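PDB 4CCY: carboxylesterase YBFK from Bacillus subtilis, which hydrolyses carboxylic esters to an alcohol and a carboxylate, as a carboxylesterase of the alpha/beta hydrolase superfamily. Local coordinates for residues Y71-A76 with Y282-V287; L25-I30 with D191-L196; A123-L128 with S133-F138. One frame throughout, in Å; residues are numbered along the deposited sequence.

Contact 1 of 3, residues Y71-A76 with Y282-V287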
loop_
_atom_site.group_PDB
_atom_site.type_symbol
_atom_site.label_atom_id
_atom_site.label_comp_id
_atom_site.label_asym_id
_atom_site.label_seq_id
_atom_site.Cartn_x
_atom_site.Cartn_y
_atom_site.Cartn_z
ATOM N N TYR A 71 2.821 11.033 -3.735
ATOM C CA TYR A 71 2.960 12.412 -4.272
ATOM C C TYR A 71 2.318 12.651 -5.664
ATOM O O TYR A 71 1.743 13.706 -5.880
ATOM C CB TYR A 71 4.414 12.940 -4.218
ATOM C CG TYR A 71 5.326 12.310 -5.235
ATOM C CD1 TYR A 71 5.440 12.836 -6.533
ATOM C CD2 TYR A 71 6.052 11.166 -4.925
ATOM C CE1 TYR A 71 6.254 12.229 -7.483
ATOM C CE2 TYR A 71 6.870 10.555 -5.874
ATOM C CZ TYR A 71 6.969 11.091 -7.140
ATOM O OH TYR A 71 7.784 10.477 -8.074
ATOM N N PRO A 72 2.395 11.682 -6.606
ATOM C CA PRO A 72 1.811 12.048 -7.913
ATOM C C PRO A 72 0.312 11.737 -8.035
ATOM O O PRO A 72 -0.284 11.955 -9.083
ATOM C CB PRO A 72 2.606 11.186 -8.892
ATOM C CG PRO A 72 2.979 9.977 -8.102
ATOM C CD PRO A 72 3.033 10.351 -6.653
ATOM N N ASN A 73 -0.284 11.214 -6.970
ATOM C CA ASN A 73 -1.707 10.905 -6.964
ATOM C C ASN A 73 -2.494 11.799 -6.006
ATOM O O ASN A 73 -3.704 11.974 -6.160
ATOM C CB ASN A 73 -1.900 9.446 -6.588
ATOM C CG ASN A 73 -0.865 8.551 -7.228
ATOM O OD1 ASN A 73 0.085 8.153 -6.570
ATOM N ND2 ASN A 73 -1.019 8.267 -8.527
ATOM N N ILE A 74 -1.795 12.371 -5.026
ATOM C CA ILE A 74 -2.475 13.005 -3.900
ATOM C C ILE A 74 -3.278 14.261 -4.257
ATOM O O ILE A 74 -4.356 14.479 -3.701
ATOM C CB ILE A 74 -1.550 13.191 -2.662
ATOM C CG1 ILE A 74 -2.380 13.392 -1.393
ATOM C CG2 ILE A 74 -0.507 14.274 -2.870
ATOM C CD1 ILE A 74 -3.038 12.101 -0.943
ATOM N N ALA A 75 -2.787 15.070 -5.191
ATOM C CA ALA A 75 -3.554 16.267 -5.579
ATOM C C ALA A 75 -4.911 15.896 -6.195
ATOM O O ALA A 75 -5.940 16.454 -5.804
ATOM C CB ALA A 75 -2.760 17.173 -6.514
ATOM N N ALA A 76 -4.916 14.957 -7.140
ATOM C CA ALA A 76 -6.174 14.515 -7.772
ATOM C C ALA A 76 -7.189 13.982 -6.750
ATOM O O ALA A 76 -8.362 14.371 -6.756
ATOM C CB ALA A 76 -5.904 13.471 -8.846
ATOM N N TYR A 282 -3.406 8.142 -15.639
ATOM C CA TYR A 282 -4.455 7.135 -15.784
ATOM C C TYR A 282 -5.031 6.642 -14.449
ATOM O O TYR A 282 -6.255 6.648 -14.267
ATOM C CB TYR A 282 -4.010 5.938 -16.626
ATOM C CG TYR A 282 -5.128 4.921 -16.712
ATOM C CD1 TYR A 282 -6.291 5.189 -17.458
ATOM C CD2 TYR A 282 -5.062 3.731 -15.994
ATOM C CE1 TYR A 282 -7.336 4.272 -17.508
ATOM C CE2 TYR A 282 -6.102 2.815 -16.038
ATOM C CZ TYR A 282 -7.227 3.086 -16.791
ATOM O OH TYR A 282 -8.228 2.166 -16.807
ATOM N N VAL A 283 -4.153 6.211 -13.540
ATOM C CA VAL A 283 -4.558 5.719 -12.218
ATOM C C VAL A 283 -5.340 6.786 -11.451
ATOM O O VAL A 283 -6.372 6.473 -10.858
ATOM C CB VAL A 283 -3.346 5.181 -11.388
ATOM C CG1 VAL A 283 -3.718 4.878 -9.941
ATOM C CG2 VAL A 283 -2.778 3.926 -12.016
ATOM N N ASN A 284 -4.865 8.034 -11.470
ATOM C CA ASN A 284 -5.562 9.135 -10.787
ATOM C C ASN A 284 -7.048 9.222 -11.161
ATOM O O ASN A 284 -7.927 9.192 -10.287
ATOM C CB ASN A 284 -4.873 10.486 -11.044
ATOM C CG ASN A 284 -3.557 10.637 -10.278
ATOM O OD1 ASN A 284 -3.166 9.763 -9.500
ATOM N ND2 ASN A 284 -2.871 11.743 -10.503
ATOM N N GLN A 285 -7.321 9.296 -12.465
ATOM C CA GLN A 285 -8.694 9.435 -12.947
ATOM C C GLN A 285 -9.517 8.151 -12.790
ATOM O O GLN A 285 -10.696 8.214 -12.419
ATOM C CB GLN A 285 -8.736 9.974 -14.392
ATOM C CG GLN A 285 -10.151 10.138 -14.963
ATOM C CD GLN A 285 -11.027 11.051 -14.125
ATOM O OE1 GLN A 285 -10.783 12.250 -14.050
ATOM N NE2 GLN A 285 -12.043 10.487 -13.480
ATOM N N ARG A 286 -8.902 6.998 -13.046
ATOM C CA ARG A 286 -9.595 5.713 -12.929
ATOM C C ARG A 286 -10.124 5.495 -11.514
ATOM O O ARG A 286 -11.245 5.030 -11.318
ATOM C CB ARG A 286 -8.680 4.562 -13.321
ATOM C CG ARG A 286 -9.328 3.199 -13.184
ATOM C CD ARG A 286 -10.328 2.975 -14.315
ATOM N NE ARG A 286 -11.108 1.744 -14.188
ATOM C CZ ARG A 286 -12.280 1.644 -13.560
ATOM N NH1 ARG A 286 -12.831 2.693 -12.952
ATOM N NH2 ARG A 286 -12.904 0.463 -13.532
ATOM N N VAL A 287 -9.296 5.825 -10.535
ATOM C CA VAL A 287 -9.690 5.737 -9.137
ATOM C C VAL A 287 -10.777 6.763 -8.798
ATOM O O VAL A 287 -11.747 6.415 -8.143
ATOM C CB VAL A 287 -8.454 5.823 -8.205
ATOM C CG1 VAL A 287 -8.847 6.022 -6.748
ATOM C CG2 VAL A 287 -7.602 4.563 -8.372
#
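Asn284 reaches from helix 280-290 to residues 72-76 on helix 71-80 and uses both ends of its amide there. Asn284 ND2 donates to the backbone O of Pro72 at 3.0 Å. The N-H points almost straight at the oxygen (173°), which lies in the plane of the Asn284 amide, while the nitrogen lies in the plane of the Pro72 carbonyl. Asn284 OD1 accepts from Asn73 ND2 at 2.8 Å, a bond more bent and arriving tilted from the carbonyl plane of Asn284. The two amide planes are 85° apart. In Asn284 a chi2 near zero brings OD1 almost eclipsed with CA, which places OD1 toward Asn73 and ND2 toward Pro72 O. Asn73 ND2 also donates to the backbone O of Ser276, and Asn284 O takes a bond from Trp77 NE1.

Apolar contact is slight. Ala76 turns its methyl toward the other helix, and Ala76 CB rests 3.8 Å from Asn284 CB. A small residue suits this place, because the asparagine stem passes close by. The axes of the two segments approach to 9.4 Å, crossing at -37°, and so join two helices of the alpha/beta hydrolase domain that are far apart in sequence.

Asparagine fits because it carries a donor and an acceptor on a short stem. Pro72 O can only accept, so it takes the nitrogen; Asn73 ND2, itself donating to Ser276 O, takes the oxygen. The pairing of these two helices therefore probably rests more on hydrogen-bond complementarity than on buried hydrocarbon.

Contact 2 of 3, residues L25-I30 with D191-L196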
loop_
_atom_site.group_PDB
_atom_site.type_symbol
_atom_site.label_atom_id
_atom_site.label_comp_id
_atom_site.label_asym_id
_atom_site.label_seq_id
_atom_site.Cartn_x
_atom_site.Cartn_y
_atom_site.Cartn_z
ATOM N N LEU A 25 9.213 14.153 0.985
ATOM C CA LEU A 25 7.956 14.851 1.218
ATOM C C LEU A 25 7.888 16.269 0.628
ATOM O O LEU A 25 6.810 16.859 0.552
ATOM C CB LEU A 25 7.580 14.813 2.709
ATOM C CG LEU A 25 7.052 13.461 3.253
ATOM C CD1 LEU A 25 6.881 13.477 4.769
ATOM C CD2 LEU A 25 5.734 13.089 2.585
ATOM N N SER A 26 9.026 16.806 0.190
ATOM C CA SER A 26 9.034 18.041 -0.590
ATOM C C SER A 26 8.267 17.869 -1.913
ATOM O O SER A 26 7.872 18.850 -2.531
ATOM C CB SER A 26 10.465 18.500 -0.870
ATOM O OG SER A 26 11.134 17.560 -1.699
ATOM N N LEU A 27 8.056 16.625 -2.333
ATOM C CA LEU A 27 7.306 16.344 -3.554
ATOM C C LEU A 27 5.796 16.453 -3.348
ATOM O O LEU A 27 5.047 16.443 -4.313
ATOM C CB LEU A 27 7.671 14.967 -4.129
ATOM C CG LEU A 27 9.139 14.740 -4.540
ATOM C CD1 LEU A 27 9.383 13.284 -4.932
ATOM C CD2 LEU A 27 9.603 15.693 -5.644
ATOM N N TRP A 28 5.354 16.548 -2.095
ATOM C CA TRP A 28 3.931 16.685 -1.794
ATOM C C TRP A 28 3.427 17.979 -2.394
ATOM O O TRP A 28 3.892 19.046 -2.023
ATOM C CB TRP A 28 3.712 16.652 -0.291
ATOM C CG TRP A 28 2.457 15.939 0.146
ATOM C CD1 TRP A 28 1.260 16.512 0.579
ATOM C CD2 TRP A 28 2.236 14.488 0.218
ATOM N NE1 TRP A 28 0.342 15.547 0.898
ATOM C CE2 TRP A 28 0.861 14.307 0.710
ATOM C CE3 TRP A 28 3.007 13.363 -0.066
ATOM C CZ2 TRP A 28 0.308 13.046 0.909
ATOM C CZ3 TRP A 28 2.442 12.100 0.136
ATOM C CH2 TRP A 28 1.118 11.945 0.603
ATOM N N PRO A 29 2.490 17.898 -3.353
ATOM C CA PRO A 29 2.077 19.036 -4.163
ATOM C C PRO A 29 1.043 19.956 -3.489
ATOM O O PRO A 29 0.711 21.010 -4.037
ATOM C CB PRO A 29 1.439 18.359 -5.375
ATOM C CG PRO A 29 0.777 17.158 -4.782
ATOM C CD PRO A 29 1.749 16.674 -3.727
ATOM N N ILE A 30 0.524 19.547 -2.334
ATOM C CA ILE A 30 -0.499 20.315 -1.622
ATOM C C ILE A 30 -0.171 20.388 -0.128
ATOM O O ILE A 30 0.729 19.697 0.349
ATOM C CB ILE A 30 -1.920 19.728 -1.840
ATOM C CG1 ILE A 30 -2.021 18.315 -1.243
ATOM C CG2 ILE A 30 -2.302 19.765 -3.329
ATOM C CD1 ILE A 30 -3.356 17.623 -1.454
ATOM N N ASP A 191 12.179 4.652 -13.868
ATOM C CA ASP A 191 13.083 5.014 -12.777
ATOM C C ASP A 191 12.286 5.777 -11.742
ATOM O O ASP A 191 11.533 6.686 -12.087
ATOM C CB ASP A 191 14.212 5.936 -13.251
ATOM C CG ASP A 191 15.128 5.283 -14.261
ATOM O OD1 ASP A 191 15.513 4.114 -14.067
ATOM O OD2 ASP A 191 15.483 5.961 -15.244
ATOM N N LEU A 192 12.474 5.426 -10.474
ATOM C CA LEU A 192 11.901 6.200 -9.387
ATOM C C LEU A 192 12.455 7.615 -9.442
ATOM O O LEU A 192 13.552 7.828 -9.963
ATOM C CB LEU A 192 12.282 5.581 -8.055
ATOM C CG LEU A 192 11.658 4.224 -7.745
ATOM C CD1 LEU A 192 12.237 3.672 -6.447
ATOM C CD2 LEU A 192 10.137 4.352 -7.676
ATOM N N HIS A 193 11.694 8.575 -8.910
ATOM C CA HIS A 193 12.260 9.884 -8.618
ATOM C C HIS A 193 13.471 9.665 -7.729
ATOM O O HIS A 193 13.447 8.812 -6.860
ATOM C CB HIS A 193 11.248 10.779 -7.925
ATOM C CG HIS A 193 11.711 12.208 -7.774
ATOM N ND1 HIS A 193 12.681 12.573 -6.906
ATOM C CD2 HIS A 193 11.313 13.371 -8.429
ATOM C CE1 HIS A 193 12.892 13.896 -7.005
ATOM N NE2 HIS A 193 12.054 14.385 -7.934
ATOM N N PRO A 194 14.562 10.420 -7.950
ATOM C CA PRO A 194 15.761 10.238 -7.109
ATOM C C PRO A 194 15.524 10.302 -5.582
ATOM O O PRO A 194 16.215 9.615 -4.821
ATOM C CB PRO A 194 16.671 11.373 -7.565
ATOM C CG PRO A 194 16.289 11.589 -8.984
ATOM C CD PRO A 194 14.820 11.308 -9.095
ATOM N N LEU A 195 14.570 11.121 -5.142
ATOM C CA LEU A 195 14.279 11.233 -3.716
ATOM C C LEU A 195 13.731 9.927 -3.167
ATOM O O LEU A 195 14.153 9.482 -2.099
ATOM C CB LEU A 195 13.340 12.406 -3.423
ATOM C CG LEU A 195 13.948 13.802 -3.646
ATOM C CD1 LEU A 195 12.913 14.889 -3.403
ATOM C CD2 LEU A 195 15.186 14.025 -2.782
ATOM N N LEU A 196 12.822 9.293 -3.910
ATOM C CA LEU A 196 12.261 8.007 -3.493
ATOM C C LEU A 196 13.279 6.874 -3.532
ATOM O O LEU A 196 13.308 6.044 -2.626
ATOM C CB LEU A 196 11.009 7.628 -4.296
ATOM C CG LEU A 196 9.674 7.708 -3.552
ATOM C CD1 LEU A 196 8.546 7.155 -4.415
ATOM C CD2 LEU A 196 9.728 6.967 -2.214
#
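Leu27 sets its forked end on one face of the His193 imidazole, the fork giving two methyls to cover a flat ring. Leu27 CD1 lies over the ring centre, 3.8 Å from the His193 centroid and 9° off the normal, a CH-pi contact; Leu27 CD2 lies over the same face, 3.6 Å from His193 NE2. The leucine has CG opposite its carbonyl carbon (chi1 -61°) and an extended chi2, which carries both methyls out to the imidazole. His193 takes another course: CG lies trans to the backbone N (chi1 -172°), and His193 ND1 accepts from Leu195 N at 3.0 Å, with the donor close to the ring plane. His193 is thus the N-cap of helix 194-205, and the capping bond helps fix the ring's rotation, so the face offered to Leu27 is set; Pro194 CD lies against the opposite one.

Leu195 completes the apolar patch, Leu195 CD1 being 3.9 Å from Leu27 CG. The same methyl touches Ser26 OG, whose hydroxyl is hydrogen-bonded to Gln23 O. The contact lies at the surface and joins the loop between helix 12-24 and strand 33-37 to the N-terminus of helix 194-205, with Tyr71 touching both Leu27 and His193.

Contact 3 of 3, residues A123-L128 with S133-F138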
loop_
_atom_site.group_PDB
_atom_site.type_symbol
_atom_site.label_atom_id
_atom_site.label_comp_id
_atom_site.label_asym_id
_atom_site.label_seq_id
_atom_site.Cartn_x
_atom_site.Cartn_y
_atom_site.Cartn_z
ATOM N N ALA A 123 -14.951 4.353 5.325
ATOM C CA ALA A 123 -14.060 5.052 4.406
ATOM C C ALA A 123 -13.870 4.283 3.109
ATOM O O ALA A 123 -14.030 3.058 3.058
ATOM C CB ALA A 123 -12.691 5.282 5.049
ATOM N N HIS A 124 -13.492 5.019 2.073
ATOM C CA HIS A 124 -12.884 4.413 0.894
ATOM C C HIS A 124 -11.462 4.045 1.244
ATOM O O HIS A 124 -10.832 4.687 2.097
ATOM C CB HIS A 124 -12.896 5.407 -0.264
ATOM C CG HIS A 124 -14.285 5.799 -0.734
ATOM N ND1 HIS A 124 -15.220 4.886 -1.092
ATOM C CD2 HIS A 124 -14.869 7.051 -0.919
ATOM C CE1 HIS A 124 -16.340 5.519 -1.479
ATOM N NE2 HIS A 124 -16.123 6.848 -1.379
ATOM N N LEU A 125 -10.937 3.006 0.606
ATOM C CA LEU A 125 -9.530 2.669 0.760
ATOM C C LEU A 125 -8.862 2.472 -0.606
ATOM O O LEU A 125 -9.482 1.943 -1.538
ATOM C CB LEU A 125 -9.359 1.414 1.635
ATOM C CG LEU A 125 -9.806 1.529 3.108
ATOM C CD1 LEU A 125 -11.233 1.049 3.282
ATOM C CD2 LEU A 125 -8.898 0.773 4.063
ATOM N N ALA A 126 -7.613 2.924 -0.735
ATOM C CA ALA A 126 -6.835 2.647 -1.951
ATOM C C ALA A 126 -5.443 2.263 -1.537
ATOM O O ALA A 126 -4.869 2.895 -0.652
ATOM C CB ALA A 126 -6.805 3.854 -2.893
ATOM N N GLY A 127 -4.904 1.222 -2.157
ATOM C CA GLY A 127 -3.608 0.719 -1.748
ATOM C C GLY A 127 -2.815 0.000 -2.814
ATOM O O GLY A 127 -3.376 -0.574 -3.749
ATOM N N LEU A 128 -1.498 0.012 -2.640
ATOM C CA LEU A 128 -0.593 -0.638 -3.564
ATOM C C LEU A 128 0.187 -1.757 -2.889
ATOM O O LEU A 128 0.693 -1.578 -1.786
ATOM C CB LEU A 128 0.388 0.384 -4.145
ATOM C CG LEU A 128 1.389 -0.219 -5.132
ATOM C CD1 LEU A 128 0.890 -0.024 -6.556
ATOM C CD2 LEU A 128 2.764 0.405 -4.969
ATOM N N SER A 133 -2.872 -5.628 -0.305
ATOM C CA SER A 133 -3.203 -6.862 0.427
ATOM C C SER A 133 -3.824 -6.582 1.792
ATOM O O SER A 133 -4.708 -7.302 2.212
ATOM C CB SER A 133 -1.992 -7.790 0.537
ATOM O OG SER A 133 -1.533 -8.123 -0.773
ATOM N N HIS A 134 -3.404 -5.512 2.464
ATOM C CA HIS A 134 -4.104 -5.076 3.689
ATOM C C HIS A 134 -5.560 -4.773 3.423
ATOM O O HIS A 134 -6.453 -5.139 4.211
ATOM C CB HIS A 134 -3.422 -3.863 4.310
ATOM C CG HIS A 134 -2.261 -4.213 5.200
ATOM N ND1 HIS A 134 -2.403 -4.423 6.532
ATOM C CD2 HIS A 134 -0.918 -4.402 4.911
ATOM C CE1 HIS A 134 -1.206 -4.741 7.067
ATOM N NE2 HIS A 134 -0.293 -4.731 6.074
ATOM N N ILE A 135 -5.817 -4.106 2.300
ATOM C CA ILE A 135 -7.175 -3.698 1.960
ATOM C C ILE A 135 -8.082 -4.889 1.682
ATOM O O ILE A 135 -9.214 -4.907 2.164
ATOM C CB ILE A 135 -7.200 -2.640 0.837
ATOM C CG1 ILE A 135 -6.695 -1.312 1.399
ATOM C CG2 ILE A 135 -8.604 -2.439 0.278
ATOM C CD1 ILE A 135 -6.118 -0.381 0.377
ATOM N N VAL A 136 -7.592 -5.885 0.950
ATOM C CA VAL A 136 -8.381 -7.091 0.700
ATOM C C VAL A 136 -8.701 -7.774 2.027
ATOM O O VAL A 136 -9.850 -8.150 2.274
ATOM C CB VAL A 136 -7.677 -8.073 -0.249
ATOM C CG1 VAL A 136 -8.542 -9.307 -0.485
ATOM C CG2 VAL A 136 -7.345 -7.386 -1.569
ATOM N N ASN A 137 -7.695 -7.907 2.887
ATOM C CA ASN A 137 -7.888 -8.475 4.224
ATOM C C ASN A 137 -8.897 -7.680 5.066
ATOM O O ASN A 137 -9.773 -8.263 5.720
ATOM C CB ASN A 137 -6.550 -8.580 4.967
ATOM C CG ASN A 137 -6.685 -9.288 6.301
ATOM O OD1 ASN A 137 -6.970 -10.490 6.345
ATOM N ND2 ASN A 137 -6.480 -8.549 7.402
ATOM N N PHE A 138 -8.768 -6.350 5.038
ATOM C CA PHE A 138 -9.696 -5.460 5.756
ATOM C C PHE A 138 -11.152 -5.545 5.276
ATOM O O PHE A 138 -12.063 -5.682 6.091
ATOM C CB PHE A 138 -9.191 -3.992 5.751
ATOM C CG PHE A 138 -9.946 -3.094 6.705
ATOM C CD1 PHE A 138 -9.861 -3.290 8.074
ATOM C CD2 PHE A 138 -10.767 -2.066 6.225
ATOM C CE1 PHE A 138 -10.567 -2.477 8.959
ATOM C CE2 PHE A 138 -11.471 -1.250 7.099
ATOM C CZ PHE A 138 -11.366 -1.452 8.470
#
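Ile135 drives its CD1 methyl against the strand backbone, with Ile135 CD1 3.2 Å from Gly127 N and 3.3 Å from Ala126 C. This is a tight fit, made possible because Gly127 has no side chain: a CB there would point at the helix and collide with that methyl. The isoleucine gets there with CG1 opposite its carbonyl carbon (chi1 -72°) and an extended chi2.

Gly127 opens the GxSxG sequence, in which strand 123-128 turns sharply into helix 130-141 at Ser129, the probable nucleophile; this is consistent with the nucleophile elbow of alpha/beta hydrolases. Strand and helix belong to a beta-alpha-beta unit continued by strand 146-152. The axes of the two segments approach to 7.8 Å, with their N-to-C directions 141° apart, so the helix runs roughly back against the strand.

Side chain meets side chain farther back along the strand. Leu125 CB lies 3.8 Å from Ile135 CG1, the two residues sliding past each other in opposite directions. Replacing Ile135 with an alanine would probably open a gap over Gly127 and rob Leu125 of much of its apolar partner on the helix. Leu125 also extends CD2 toward Phe138 CD2, 4.0 Å away, the side chains crossing at about a right angle. Phe138 suits this buried place by also meeting Phe115 and Met111.

Contacts 1 and 2 are neighbours, with centres about 14 Å apart, and they touch: Tyr71 and Ile74 pack against the loop holding Leu27, Trp28 and Pro29, and Tyr71 also reaches His193. Their segments alternate along the chain (25-30, 71-76, 191-196, 282-287), tying early parts to late ones. Contact 3 is local and falls between 71-76 and 191-196 in sequence. Its centre is about 16 Å from that of contact 1 and 23 Å from that of contact 2. It pairs a strand of the central sheet with the helix packed on it and probably backs the turn carrying the likely nucleophile, whereas contacts 1 and 2 bind outer helices and a loop away from the annotated sites.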